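Local structure of endo-beta-1,4-glucanase (Bacillus licheniformis, 2JEM) at residues K121-I126 against I253-V258; G178-K183 against Q209-N214; T131-Y136 against Q155-L160; S33-K38 against S59-T64. The protein hydrolyses beta-1,4-glucan backbone linkages of the plant cell wall, notably in xyloglucan, as a family 12 glycoside hydrolase. The protein carries 1 engineered substitution. All blocks are in the same frame, centred on the assembly; numbering follows the deposited sequence.

Contact 1 (K121-I126 against I253-V258); sequences KVSYSI and ISNWDV
K121 and D257 face each other as a hydrogen-bonded antiparallel pair. K121 N gives its hydrogen to D257 O at 3.0 Å. D257 N returns a bond to K121 O at 3.1 Å. Further along, S123 N is satisfied by N255 O at 3.1 Å. S123 O serves two donors: S254 N at 2.9 Å and, weakly, N255 N at 3.5 Å. S254 and N255 thus both face S123, a classic beta bulge. The side chains of S123 and N255 share one water, which lies 2.7 Å from S123 OG and accepts from N255 ND2 at 2.9 Å. On the same face the bent K121 chain runs beside D257. In the modelled conformers K121 NZ comes 3.8 Å from D257 OD2, a long and doubtful salt bridge. The stronger partner of D257 is Y46, whose hydroxyl bonds OD1; K42 also pairs with OD1. On the other face the contacts between V122, W256, I253 and Y124 are apolar. V122 CG2 lies anti to the backbone N, beside the carbonyl carbon, which turns this methyl to the edge of the W256 ring. I253 packs on V122 and Y124. The chemistry is therefore divided: backbone bonds join the strands, one face is polar and water-bridged, and the other meets through apolar groups.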
loop_
_atom_site.group_PDB
_atom_site.type_symbol
_atom_site.label_atom_id
_atom_site.label_comp_id
_atom_site.label_asym_id
_atom_site.label_seq_id
_atom_site.Cartn_x
_atom_site.Cartn_y
_atom_site.Cartn_z
ATOM N N LYS A 121 -5.932 4.942 10.003
ATOM C CA LYS A 121 -7.249 5.470 9.675
ATOM C C LYS A 121 -7.195 5.949 8.241
ATOM O O LYS A 121 -6.240 6.644 7.866
ATOM C CB LYS A 121 -7.616 6.651 10.586
ATOM C CG LYS A 121 -7.287 6.466 12.073
ATOM C CD LYS A 121 -7.644 7.703 12.897
ATOM C CE LYS A 121 -6.755 8.912 12.581
ATOM N NZ LYS A 121 -6.669 9.866 13.731
ATOM N N VAL A 122 -8.200 5.586 7.450
ATOM C CA VAL A 122 -8.328 6.172 6.129
ATOM C C VAL A 122 -9.809 6.359 5.789
ATOM O O VAL A 122 -10.625 5.505 6.111
ATOM C CB VAL A 122 -7.567 5.354 5.027
ATOM C CG1 VAL A 122 -8.290 4.068 4.665
ATOM C CG2 VAL A 122 -7.334 6.231 3.777
ATOM N N SER A 123 -10.130 7.498 5.172
ATOM C CA SER A 123 -11.427 7.694 4.523
ATOM C C SER A 123 -11.114 8.267 3.150
ATOM O O SER A 123 -10.278 9.172 3.019
ATOM C CB SER A 123 -12.288 8.656 5.305
ATOM O OG SER A 123 -12.515 8.184 6.615
ATOM N N TYR A 124 -11.749 7.735 2.122
ATOM C CA TYR A 124 -11.427 8.170 0.772
ATOM C C TYR A 124 -12.649 7.993 -0.125
ATOM O O TYR A 124 -13.639 7.350 0.256
ATOM C CB TYR A 124 -10.233 7.354 0.231
ATOM C CG TYR A 124 -10.649 5.951 -0.120
ATOM C CD1 TYR A 124 -10.702 4.948 0.869
ATOM C CD2 TYR A 124 -11.022 5.623 -1.428
ATOM C CE1 TYR A 124 -11.108 3.667 0.564
ATOM C CE2 TYR A 124 -11.441 4.323 -1.751
ATOM C CZ TYR A 124 -11.473 3.354 -0.744
ATOM O OH TYR A 124 -11.898 2.089 -1.069
ATOM N N SER A 125 -12.576 8.571 -1.320
ATOM C CA SER A 125 -13.617 8.387 -2.317
ATOM C C SER A 125 -12.941 8.421 -3.668
ATOM O O SER A 125 -12.204 9.366 -3.949
ATOM C CB SER A 125 -14.648 9.502 -2.243
ATOM O OG SER A 125 -15.671 9.257 -3.203
ATOM N N ILE A 126 -13.149 7.364 -4.448
ATOM C CA ILE A 126 -12.705 7.291 -5.839
ATOM C C ILE A 126 -13.816 7.606 -6.856
ATOM O O ILE A 126 -14.941 7.088 -6.771
ATOM C CB ILE A 126 -12.065 5.893 -6.164
ATOM C CG1 ILE A 126 -10.775 5.672 -5.349
ATOM C CG2 ILE A 126 -11.749 5.750 -7.669
ATOM C CD1 ILE A 126 -10.225 4.208 -5.460
ATOM N N ILE A 253 -8.749 11.828 -0.450
ATOM C CA ILE A 253 -8.563 11.228 0.857
ATOM C C ILE A 253 -8.853 12.307 1.893
ATOM O O ILE A 253 -8.239 13.394 1.892
ATOM C CB ILE A 253 -7.135 10.656 0.999
ATOM C CG1 ILE A 253 -6.970 9.450 0.076
ATOM C CG2 ILE A 253 -6.855 10.209 2.435
ATOM C CD1 ILE A 253 -5.500 9.107 -0.188
ATOM N N SER A 254 -9.822 12.009 2.752
ATOM C CA SER A 254 -10.293 12.994 3.747
ATOM C C SER A 254 -9.850 12.697 5.178
ATOM O O SER A 254 -10.059 13.515 6.077
ATOM C CB SER A 254 -11.813 13.100 3.703
ATOM O OG SER A 254 -12.435 11.865 4.031
ATOM N N ASN A 255 -9.301 11.506 5.401
ATOM C CA ASN A 255 -8.728 11.161 6.702
ATOM C C ASN A 255 -7.552 10.212 6.465
ATOM O O ASN A 255 -7.659 9.275 5.662
ATOM C CB ASN A 255 -9.801 10.520 7.612
ATOM C CG ASN A 255 -9.401 10.514 9.096
ATOM O OD1 ASN A 255 -8.832 11.475 9.605
ATOM N ND2 ASN A 255 -9.694 9.417 9.782
ATOM N N TRP A 256 -6.434 10.460 7.153
ATOM C CA TRP A 256 -5.257 9.593 7.054
ATOM C C TRP A 256 -4.353 9.705 8.284
ATOM O O TRP A 256 -4.007 10.809 8.705
ATOM C CB TRP A 256 -4.390 9.974 5.854
ATOM C CG TRP A 256 -3.064 9.322 5.901
ATOM C CD1 TRP A 256 -1.850 9.908 6.206
ATOM C CD2 TRP A 256 -2.790 7.937 5.644
ATOM N NE1 TRP A 256 -0.856 8.963 6.157
ATOM C CE2 TRP A 256 -1.400 7.748 5.814
ATOM C CE3 TRP A 256 -3.591 6.836 5.293
ATOM C CZ2 TRP A 256 -0.777 6.502 5.616
ATOM C CZ3 TRP A 256 -2.977 5.586 5.123
ATOM C CH2 TRP A 256 -1.586 5.434 5.284
ATOM N N ASP A 257 -3.937 8.560 8.808
ATOM C CA ASP A 257 -2.887 8.521 9.831
ATOM C C ASP A 257 -2.458 7.080 10.016
ATOM O O ASP A 257 -3.226 6.158 9.780
ATOM C CB ASP A 257 -3.361 9.095 11.183
ATOM C CG ASP A 257 -2.904 10.552 11.422
ATOM O OD1 ASP A 257 -1.742 10.922 11.119
ATOM O OD2 ASP A 257 -3.719 11.336 11.928
ATOM N N VAL A 258 -1.198 6.912 10.404
ATOM C CA VAL A 258 -0.691 5.608 10.830
ATOM C C VAL A 258 0.117 5.914 12.090
ATOM O O VAL A 258 1.049 6.729 12.061
ATOM C CB VAL A 258 0.191 4.912 9.775
ATOM C CG1 VAL A 258 0.724 3.603 10.311
ATOM C CG2 VAL A 258 -0.611 4.663 8.512
HETATM O O HOH W 1 -11.177 7.113 8.756
#

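Contact 2 (G178-K183 against Q209-N214); sequences GGHSWK and QSANLN
L213 pushes its CD2 methyl against the imidazole of H180 and the indole of W182. The methyl lies 3.9 Å from H180 CD2, approaching the ring obliquely. The same methyl reaches W182 CZ2 at 4.2 Å, here at the edge of the indole and near its plane. One branch of one leucine therefore touches both rings. L213 CG lies beside the backbone N, anti to the carbonyl carbon (chi1 -57°), which carries CD2 toward them. Beside it, A211 CB approaches H180 NE2 at 4.3 Å. H180 also packs on its own strand: its CB rests 3.0 Å above the plane of the W182 ring, toward the rim.

The polar link between the segments is a water. It lies in the imidazole plane, 3.2 Å from H180 NE2, and accepts from N212 N at 3.0 Å. The other ring nitrogen, ND1, bonds R204 NE. With a partner at both nitrogens, the rotation of the imidazole is probably well fixed. W182 NE1 is satisfied by I177 O.

Strands 180-183 and 210-214 do not pair; they run at 84° to each other, with axes 11.0 Å apart. The second is an outermost strand of the six-stranded sheet and bonds strand 118-128. The first lies in the larger sheet, against strand 195-204. L213 and W182 both touch I158 of strand 154-163, and W182 meets F218 of helix 215-225 edge-to-face.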
loop_
_atom_site.group_PDB
_atom_site.type_symbol
_atom_site.label_atom_id
_atom_site.label_comp_id
_atom_site.label_asym_id
_atom_site.label_seq_id
_atom_site.Cartn_x
_atom_site.Cartn_y
_atom_site.Cartn_z
ATOM N N GLY A 178 -10.821 -7.226 12.366
ATOM C CA GLY A 178 -11.052 -5.802 12.555
ATOM C C GLY A 178 -12.477 -5.345 12.314
ATOM O O GLY A 178 -12.740 -4.139 12.187
ATOM N N GLY A 179 -13.410 -6.291 12.290
ATOM C CA GLY A 179 -14.804 -5.959 12.019
ATOM C C GLY A 179 -15.173 -6.030 10.537
ATOM O O GLY A 179 -16.253 -5.584 10.150
ATOM N N HIS A 180 -14.280 -6.585 9.714
ATOM C CA HIS A 180 -14.475 -6.675 8.264
ATOM C C HIS A 180 -14.216 -8.092 7.834
ATOM O O HIS A 180 -13.470 -8.808 8.534
ATOM C CB HIS A 180 -13.478 -5.790 7.510
ATOM C CG HIS A 180 -13.567 -4.334 7.852
ATOM N ND1 HIS A 180 -14.304 -3.439 7.108
ATOM C CD2 HIS A 180 -13.011 -3.619 8.858
ATOM C CE1 HIS A 180 -14.183 -2.228 7.627
ATOM N NE2 HIS A 180 -13.419 -2.315 8.701
ATOM N N SER A 181 -14.801 -8.506 6.698
ATOM C CA SER A 181 -14.513 -9.841 6.114
ATOM C C SER A 181 -13.572 -9.686 4.941
ATOM O O SER A 181 -13.758 -8.773 4.121
ATOM C CB SER A 181 -15.789 -10.573 5.627
ATOM O OG SER A 181 -16.673 -10.731 6.708
ATOM N N TRP A 182 -12.574 -10.571 4.873
ATOM C CA TRP A 182 -11.476 -10.472 3.911
ATOM C C TRP A 182 -11.268 -11.819 3.250
ATOM O O TRP A 182 -11.138 -12.842 3.947
ATOM C CB TRP A 182 -10.156 -10.119 4.620
ATOM C CG TRP A 182 -10.245 -8.958 5.543
ATOM C CD1 TRP A 182 -10.428 -8.990 6.907
ATOM C CD2 TRP A 182 -10.178 -7.588 5.180
ATOM N NE1 TRP A 182 -10.460 -7.715 7.407
ATOM C CE2 TRP A 182 -10.300 -6.829 6.376
ATOM C CE3 TRP A 182 -9.993 -6.914 3.963
ATOM C CZ2 TRP A 182 -10.298 -5.420 6.379
ATOM C CZ3 TRP A 182 -9.972 -5.520 3.965
ATOM C CH2 TRP A 182 -10.103 -4.788 5.170
ATOM N N LYS A 183 -11.205 -11.823 1.916
ATOM C CA LYS A 183 -10.678 -12.983 1.198
ATOM C C LYS A 183 -9.156 -12.916 1.261
ATOM O O LYS A 183 -8.544 -11.887 0.914
ATOM C CB LYS A 183 -11.143 -13.000 -0.248
ATOM C CG LYS A 183 -12.681 -13.030 -0.383
ATOM C CD LYS A 183 -13.129 -12.925 -1.865
ATOM C CE LYS A 183 -12.848 -11.532 -2.450
ATOM N NZ LYS A 183 -13.859 -11.138 -3.491
ATOM N N GLN A 209 -15.345 2.741 1.814
ATOM C CA GLN A 209 -14.631 4.017 1.685
ATOM C C GLN A 209 -13.920 4.495 2.949
ATOM O O GLN A 209 -13.298 5.566 2.957
ATOM C CB GLN A 209 -15.592 5.101 1.178
ATOM C CG GLN A 209 -16.001 4.869 -0.257
ATOM C CD GLN A 209 -16.887 5.977 -0.792
ATOM O OE1 GLN A 209 -16.706 6.456 -1.923
ATOM N NE2 GLN A 209 -17.867 6.382 0.015
ATOM N N SER A 210 -14.006 3.691 4.006
ATOM C CA SER A 210 -13.311 3.984 5.256
ATOM C C SER A 210 -12.975 2.696 5.994
ATOM O O SER A 210 -13.719 1.702 5.940
ATOM C CB SER A 210 -14.134 4.924 6.152
ATOM O OG SER A 210 -15.335 4.310 6.587
ATOM N N ALA A 211 -11.824 2.705 6.659
ATOM C CA ALA A 211 -11.443 1.612 7.545
ATOM C C ALA A 211 -10.474 2.179 8.569
ATOM O O ALA A 211 -9.662 3.042 8.259
ATOM C CB ALA A 211 -10.809 0.480 6.764
ATOM N N ASN A 212 -10.611 1.725 9.800
ATOM C CA ASN A 212 -9.726 2.086 10.906
ATOM C C ASN A 212 -9.213 0.736 11.373
ATOM O O ASN A 212 -9.963 0.007 12.032
ATOM C CB ASN A 212 -10.567 2.783 11.994
ATOM C CG ASN A 212 -9.807 3.057 13.293
ATOM O OD1 ASN A 212 -10.411 3.541 14.256
ATOM N ND2 ASN A 212 -8.504 2.769 13.334
ATOM N N LEU A 213 -7.990 0.394 10.980
ATOM C CA LEU A 213 -7.456 -0.930 11.202
ATOM C C LEU A 213 -6.247 -0.930 12.102
ATOM O O LEU A 213 -5.562 0.072 12.219
ATOM C CB LEU A 213 -7.066 -1.563 9.868
ATOM C CG LEU A 213 -8.174 -1.672 8.814
ATOM C CD1 LEU A 213 -7.563 -2.201 7.515
ATOM C CD2 LEU A 213 -9.320 -2.548 9.268
ATOM N N ASN A 214 -5.995 -2.070 12.729
ATOM C CA ASN A 214 -4.753 -2.280 13.445
ATOM C C ASN A 214 -3.973 -3.328 12.645
ATOM O O ASN A 214 -4.393 -4.477 12.546
ATOM C CB ASN A 214 -5.025 -2.750 14.873
ATOM C CG ASN A 214 -3.733 -2.975 15.689
ATOM O OD1 ASN A 214 -2.614 -2.869 15.179
ATOM N ND2 ASN A 214 -3.907 -3.269 16.976
HETATM O O HOH W 2 -13.033 0.137 10.649
#

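Contact 3 (T131-Y136 against Q155-L160); sequences TYNAAY and QIMIWL. Engineered in segment 155-160: Q155 (natural residue Glu).
A134, A135 and Y136 run antiparallel to I158, W159 and L160, and backbone bonds hold the crossing. Y136 N donates to I158 O at 2.9 Å, and I158 N donates back to Y136 O at 3.0 Å. The two short strands run 130° apart. L160 N bonds A134 O at 2.7 Å, where the chain turns a corner.

The ring contacts gather on W159. N133 ND2 lies over one indole face, 3.2 Å above the plane and toward the rim, with the amide turned 68° from the ring. N133 CG stands between its backbone N and carbonyl carbon (chi1 61°), which brings the amide over the six-membered ring. A135 CB makes an off-centre CH-pi contact with the five-membered ring of W159, 4.3 Å from its centroid. With an alanine in place of W159, a gap would probably open beside N133 and A135, and the N133 amide would lose the ring it lies over.

The apolar contacts flank these. M157 CE touches A135 CB at 3.9 Å. On the other face, Y136 CB packs on I158 CB. At the corner, L160 CD1 meets Y136 CE2 at 4.1 Å.

N133 OD1 is bonded by the backbone N of E243, and the engineered Q155 (natural residue Glu) bonds D137 and W197. The buried N133 amide and Q155 side chain are thus paired, while the small A135 lets the indole lie close to the strand.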
loop_
_atom_site.group_PDB
_atom_site.type_symbol
_atom_site.label_atom_id
_atom_site.label_comp_id
_atom_site.label_asym_id
_atom_site.label_seq_id
_atom_site.Cartn_x
_atom_site.Cartn_y
_atom_site.Cartn_z
ATOM N N THR A 131 -9.777 -0.028 -14.541
ATOM C CA THR A 131 -9.398 -1.149 -13.678
ATOM C C THR A 131 -8.411 -0.636 -12.632
ATOM O O THR A 131 -7.331 -0.141 -12.966
ATOM C CB THR A 131 -8.761 -2.271 -14.512
ATOM O OG1 THR A 131 -9.712 -2.704 -15.506
ATOM C CG2 THR A 131 -8.313 -3.441 -13.636
ATOM N N TYR A 132 -8.799 -0.750 -11.367
ATOM C CA TYR A 132 -7.958 -0.231 -10.284
ATOM C C TYR A 132 -8.368 -0.850 -8.964
ATOM O O TYR A 132 -9.358 -1.575 -8.862
ATOM C CB TYR A 132 -8.108 1.303 -10.178
ATOM C CG TYR A 132 -9.561 1.730 -10.016
ATOM C CD1 TYR A 132 -10.135 1.836 -8.745
ATOM C CD2 TYR A 132 -10.366 1.996 -11.140
ATOM C CE1 TYR A 132 -11.469 2.211 -8.586
ATOM C CE2 TYR A 132 -11.714 2.363 -10.986
ATOM C CZ TYR A 132 -12.245 2.473 -9.711
ATOM O OH TYR A 132 -13.551 2.850 -9.564
ATOM N N ASN A 133 -7.594 -0.550 -7.932
ATOM C CA ASN A 133 -8.016 -0.930 -6.605
ATOM C C ASN A 133 -7.638 0.199 -5.647
ATOM O O ASN A 133 -7.074 1.216 -6.079
ATOM C CB ASN A 133 -7.374 -2.263 -6.183
ATOM C CG ASN A 133 -5.817 -2.216 -6.138
ATOM O OD1 ASN A 133 -5.196 -1.167 -5.875
ATOM N ND2 ASN A 133 -5.200 -3.363 -6.388
ATOM N N ALA A 134 -7.952 0.022 -4.375
ATOM C CA ALA A 134 -7.454 0.921 -3.329
ATOM C C ALA A 134 -7.029 -0.026 -2.227
ATOM O O ALA A 134 -7.847 -0.872 -1.767
ATOM C CB ALA A 134 -8.528 1.894 -2.844
ATOM N N ALA A 135 -5.770 0.092 -1.826
ATOM C CA ALA A 135 -5.182 -0.871 -0.863
ATOM C C ALA A 135 -4.085 -0.302 -0.007
ATOM O O ALA A 135 -3.200 0.420 -0.498
ATOM C CB ALA A 135 -4.614 -2.118 -1.584
ATOM N N TYR A 136 -4.100 -0.731 1.257
ATOM C CA TYR A 136 -2.919 -0.620 2.103
ATOM C C TYR A 136 -1.857 -1.553 1.578
ATOM O O TYR A 136 -2.150 -2.625 1.015
ATOM C CB TYR A 136 -3.206 -1.016 3.541
ATOM C CG TYR A 136 -3.952 -0.010 4.347
ATOM C CD1 TYR A 136 -3.267 1.019 5.017
ATOM C CD2 TYR A 136 -5.336 -0.078 4.463
ATOM C CE1 TYR A 136 -3.963 1.949 5.788
ATOM C CE2 TYR A 136 -6.044 0.843 5.245
ATOM C CZ TYR A 136 -5.350 1.866 5.888
ATOM O OH TYR A 136 -6.070 2.774 6.655
ATOM N N GLN A 155 5.219 -8.728 1.528
ATOM C CA GLN A 155 4.319 -7.623 1.247
ATOM C C GLN A 155 2.941 -8.081 1.742
ATOM O O GLN A 155 2.536 -9.219 1.474
ATOM C CB GLN A 155 4.278 -7.363 -0.269
ATOM C CG GLN A 155 3.303 -6.232 -0.677
ATOM C CD GLN A 155 3.185 -6.102 -2.179
ATOM O OE1 GLN A 155 3.695 -6.951 -2.935
ATOM N NE2 GLN A 155 2.504 -5.051 -2.635
ATOM N N ILE A 156 2.226 -7.203 2.454
ATOM C CA ILE A 156 0.823 -7.458 2.809
ATOM C C ILE A 156 -0.021 -6.364 2.139
ATOM O O ILE A 156 0.276 -5.150 2.274
ATOM C CB ILE A 156 0.584 -7.427 4.345
ATOM C CG1 ILE A 156 1.511 -8.452 5.053
ATOM C CG2 ILE A 156 -0.917 -7.679 4.673
ATOM C CD1 ILE A 156 1.579 -8.233 6.610
ATOM N N MET A 157 -1.028 -6.787 1.381
ATOM C CA MET A 157 -1.988 -5.828 0.841
ATOM C C MET A 157 -3.356 -5.984 1.489
ATOM O O MET A 157 -3.864 -7.102 1.657
ATOM C CB MET A 157 -2.092 -5.970 -0.668
ATOM C CG MET A 157 -0.823 -5.484 -1.379
ATOM S SD MET A 157 -1.018 -5.658 -3.173
ATOM C CE MET A 157 -2.068 -4.268 -3.557
ATOM N N ILE A 158 -3.953 -4.857 1.851
ATOM C CA ILE A 158 -5.296 -4.888 2.397
ATOM C C ILE A 158 -6.179 -4.023 1.518
ATOM O O ILE A 158 -6.133 -2.809 1.591
ATOM C CB ILE A 158 -5.352 -4.423 3.880
ATOM C CG1 ILE A 158 -4.359 -5.222 4.752
ATOM C CG2 ILE A 158 -6.802 -4.569 4.400
ATOM C CD1 ILE A 158 -4.230 -4.624 6.197
ATOM N N TRP A 159 -6.947 -4.671 0.635
ATOM C CA TRP A 159 -7.727 -3.964 -0.379
ATOM C C TRP A 159 -9.078 -3.504 0.171
ATOM O O TRP A 159 -9.932 -4.328 0.580
ATOM C CB TRP A 159 -8.003 -4.847 -1.584
ATOM C CG TRP A 159 -6.864 -5.432 -2.324
ATOM C CD1 TRP A 159 -5.664 -5.897 -1.828
ATOM C CD2 TRP A 159 -6.853 -5.711 -3.723
ATOM N NE1 TRP A 159 -4.900 -6.418 -2.852
ATOM C CE2 TRP A 159 -5.612 -6.331 -4.020
ATOM C CE3 TRP A 159 -7.776 -5.497 -4.759
ATOM C CZ2 TRP A 159 -5.254 -6.720 -5.322
ATOM C CZ3 TRP A 159 -7.436 -5.899 -6.058
ATOM C CH2 TRP A 159 -6.177 -6.515 -6.325
ATOM N N LEU A 160 -9.288 -2.201 0.143
ATOM C CA LEU A 160 -10.589 -1.634 0.493
ATOM C C LEU A 160 -11.488 -1.405 -0.727
ATOM O O LEU A 160 -12.697 -1.189 -0.588
ATOM C CB LEU A 160 -10.393 -0.330 1.257
ATOM C CG LEU A 160 -9.466 -0.335 2.471
ATOM C CD1 LEU A 160 -9.468 1.095 3.039
ATOM C CD2 LEU A 160 -9.938 -1.370 3.516
#

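Contact 4 (S33-K38 against S59-T64); sequences SNPSDK and SGWWQT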
loop_
_atom_site.group_PDB
_atom_site.type_symbol
_atom_site.label_atom_id
_atom_site.label_comp_id
_atom_site.label_asym_id
_atom_site.label_seq_id
_atom_site.Cartn_x
_atom_site.Cartn_y
_atom_site.Cartn_z
ATOM N N SER A 33 3.613 16.345 -10.713
ATOM C CA SER A 33 3.180 15.525 -11.860
ATOM C C SER A 33 4.208 14.588 -12.518
ATOM O O SER A 33 3.859 13.838 -13.428
ATOM C CB SER A 33 2.559 16.409 -12.950
ATOM O OG SER A 33 1.349 16.999 -12.511
ATOM N N ASN A 34 5.456 14.622 -12.076
ATOM C CA ASN A 34 6.467 13.714 -12.623
ATOM C C ASN A 34 6.472 12.346 -11.954
ATOM O O ASN A 34 6.020 12.216 -10.809
ATOM C CB ASN A 34 7.854 14.353 -12.553
ATOM C CG ASN A 34 7.920 15.661 -13.325
ATOM O OD1 ASN A 34 8.315 16.694 -12.784
ATOM N ND2 ASN A 34 7.494 15.628 -14.589
ATOM N N PRO A 35 6.978 11.314 -12.662
ATOM C CA PRO A 35 7.110 10.059 -11.936
ATOM C C PRO A 35 8.059 10.322 -10.768
ATOM O O PRO A 35 8.962 11.170 -10.864
ATOM C CB PRO A 35 7.748 9.109 -12.970
ATOM C CG PRO A 35 7.428 9.723 -14.306
ATOM C CD PRO A 35 7.462 11.202 -14.055
ATOM N N SER A 36 7.819 9.658 -9.653
ATOM C CA SER A 36 8.715 9.714 -8.513
ATOM C C SER A 36 8.643 10.971 -7.661
ATOM O O SER A 36 9.299 11.020 -6.626
ATOM C CB SER A 36 10.162 9.399 -8.912
ATOM O OG SER A 36 10.214 8.128 -9.539
ATOM N N ASP A 37 7.858 11.972 -8.072
ATOM C CA ASP A 37 7.662 13.149 -7.234
ATOM C C ASP A 37 7.028 12.743 -5.904
ATOM O O ASP A 37 6.185 11.818 -5.861
ATOM C CB ASP A 37 6.789 14.208 -7.925
ATOM C CG ASP A 37 7.545 14.992 -8.999
ATOM O OD1 ASP A 37 8.805 14.941 -9.009
ATOM O OD2 ASP A 37 6.874 15.661 -9.827
ATOM N N LYS A 38 7.444 13.439 -4.846
ATOM C CA LYS A 38 6.940 13.230 -3.486
ATOM C C LYS A 38 6.458 14.534 -2.909
ATOM O O LYS A 38 7.044 15.580 -3.174
ATOM C CB LYS A 38 8.015 12.622 -2.575
ATOM C CG LYS A 38 8.493 11.251 -3.069
ATOM C CD LYS A 38 9.584 10.668 -2.198
ATOM C CE LYS A 38 10.058 9.334 -2.750
ATOM N NZ LYS A 38 10.983 8.635 -1.809
ATOM N N SER A 59 1.084 5.699 -24.002
ATOM C CA SER A 59 1.162 7.001 -24.668
ATOM C C SER A 59 0.071 7.877 -24.093
ATOM O O SER A 59 -1.093 7.457 -23.969
ATOM C CB SER A 59 0.987 6.877 -26.182
ATOM O OG SER A 59 2.029 6.091 -26.730
ATOM N N GLY A 60 0.468 9.087 -23.725
ATOM C CA GLY A 60 -0.471 10.088 -23.243
ATOM C C GLY A 60 -0.860 9.937 -21.791
ATOM O O GLY A 60 -1.874 10.518 -21.372
ATOM N N TRP A 61 -0.099 9.146 -21.022
ATOM C CA TRP A 61 -0.371 9.023 -19.574
ATOM C C TRP A 61 -0.136 10.395 -18.913
ATOM O O TRP A 61 0.681 11.187 -19.389
ATOM C CB TRP A 61 0.545 7.973 -18.922
ATOM C CG TRP A 61 1.942 8.483 -18.723
ATOM C CD1 TRP A 61 2.968 8.463 -19.648
ATOM C CD2 TRP A 61 2.460 9.150 -17.564
ATOM N NE1 TRP A 61 4.091 9.068 -19.122
ATOM C CE2 TRP A 61 3.808 9.506 -17.853
ATOM C CE3 TRP A 61 1.914 9.503 -16.312
ATOM C CZ2 TRP A 61 4.629 10.180 -16.922
ATOM C CZ3 TRP A 61 2.738 10.178 -15.377
ATOM C CH2 TRP A 61 4.066 10.520 -15.699
ATOM N N TRP A 62 -0.864 10.667 -17.831
ATOM C CA TRP A 62 -0.518 11.760 -16.934
ATOM C C TRP A 62 -1.041 11.367 -15.565
ATOM O O TRP A 62 -1.974 10.556 -15.444
ATOM C CB TRP A 62 -1.061 13.130 -17.410
ATOM C CG TRP A 62 -2.561 13.220 -17.627
ATOM C CD1 TRP A 62 -3.218 13.154 -18.825
ATOM C CD2 TRP A 62 -3.566 13.452 -16.636
ATOM N NE1 TRP A 62 -4.569 13.304 -18.644
ATOM C CE2 TRP A 62 -4.815 13.494 -17.308
ATOM C CE3 TRP A 62 -3.542 13.639 -15.249
ATOM C CZ2 TRP A 62 -6.021 13.683 -16.642
ATOM C CZ3 TRP A 62 -4.766 13.821 -14.576
ATOM C CH2 TRP A 62 -5.982 13.854 -15.281
ATOM N N GLN A 63 -0.379 11.884 -14.536
ATOM C CA GLN A 63 -0.740 11.574 -13.148
ATOM C C GLN A 63 -0.199 12.648 -12.239
ATOM O O GLN A 63 0.981 13.029 -12.336
ATOM C CB GLN A 63 -0.218 10.200 -12.721
ATOM C CG GLN A 63 -0.804 9.733 -11.401
ATOM C CD GLN A 63 -0.367 8.315 -11.087
ATOM O OE1 GLN A 63 -0.857 7.361 -11.689
ATOM N NE2 GLN A 63 0.589 8.180 -10.176
ATOM N N THR A 64 -1.076 13.161 -11.376
ATOM C CA THR A 64 -0.729 14.300 -10.499
ATOM C C THR A 64 -1.152 13.959 -9.084
ATOM O O THR A 64 -2.270 13.478 -8.881
ATOM C CB THR A 64 -1.489 15.592 -10.911
ATOM O OG1 THR A 64 -1.151 15.933 -12.258
ATOM C CG2 THR A 64 -1.087 16.773 -9.971
HETATM O O HOH W 3 1.923 13.524 -15.225
#
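S33 and T64 meet through their hydroxyls, S33 OG lying 2.7 Å from T64 OG1 in a hydrogen bond that either could donate. The T64 methyl, CG2, also comes within 3.5 Å of S33 OG. The second direct contact is apolar. P35 CG touches W61 CH2 at 3.7 Å, the pyrrolidine crossing the outer corner of the indole obliquely. A glycine in place of P35 would probably leave this corner of W61 without its cover and make the turn more flexible.

Between the two contacts lies a water. It donates to S33 O at 2.7 Å and accepts from Q63 N at 2.9 Å. It thus joins the two backbones where S33 O and Q63 O, both acceptors, approach each other at 3.2 Å.

The next shell sets these groups in place. W61 CG stands between its backbone N and carbonyl carbon (chi1 76°), which carries the indole back toward P35. The ring also stacks on W79 and has Q63 CB at its edge, in plane. The amide of Q63 bonds N50 and W79 NE1. On the other side, N34 N donates to D37 OD2 at 2.9 Å, above the carboxylate plane. N34 O is bonded by N50 ND2, so N50 serves both segments.

N34 to D37 form a type II beta turn, closed by a weak D37 N to N34 O bond of 3.3 Å. P35 occupies the second position, a common place for proline, and S36 takes the positive phi of the third. The turn links strands 31-32 and 38-41, which belong to different sheets of the beta-sandwich typical of family 12.

Overall arrangement
Contact 3 is the most deeply buried, its centre 6 Å from that of the chain. Contact 2 is also buried, contact 1 partly buried, and contact 4 is the surface one. Contact 1 pairs strands within the six-stranded sheet, contact 3 within the larger one. They meet where V122 packs on Y136 and L160. Contact 2 joins the sheets instead: its W182 packs on I158 and L160 of contact 3, and its strand 210-214 hydrogen-bonds strand 118-128 of contact 1. Contact 4 reaches the same six-stranded sheet but stays apart, about 10 Å from contacts 1 and 3 at the nearest atoms. Backbone bonds dominate contacts 1 and 3. Contacts 2 and 4 rely on side chains and a bridging water.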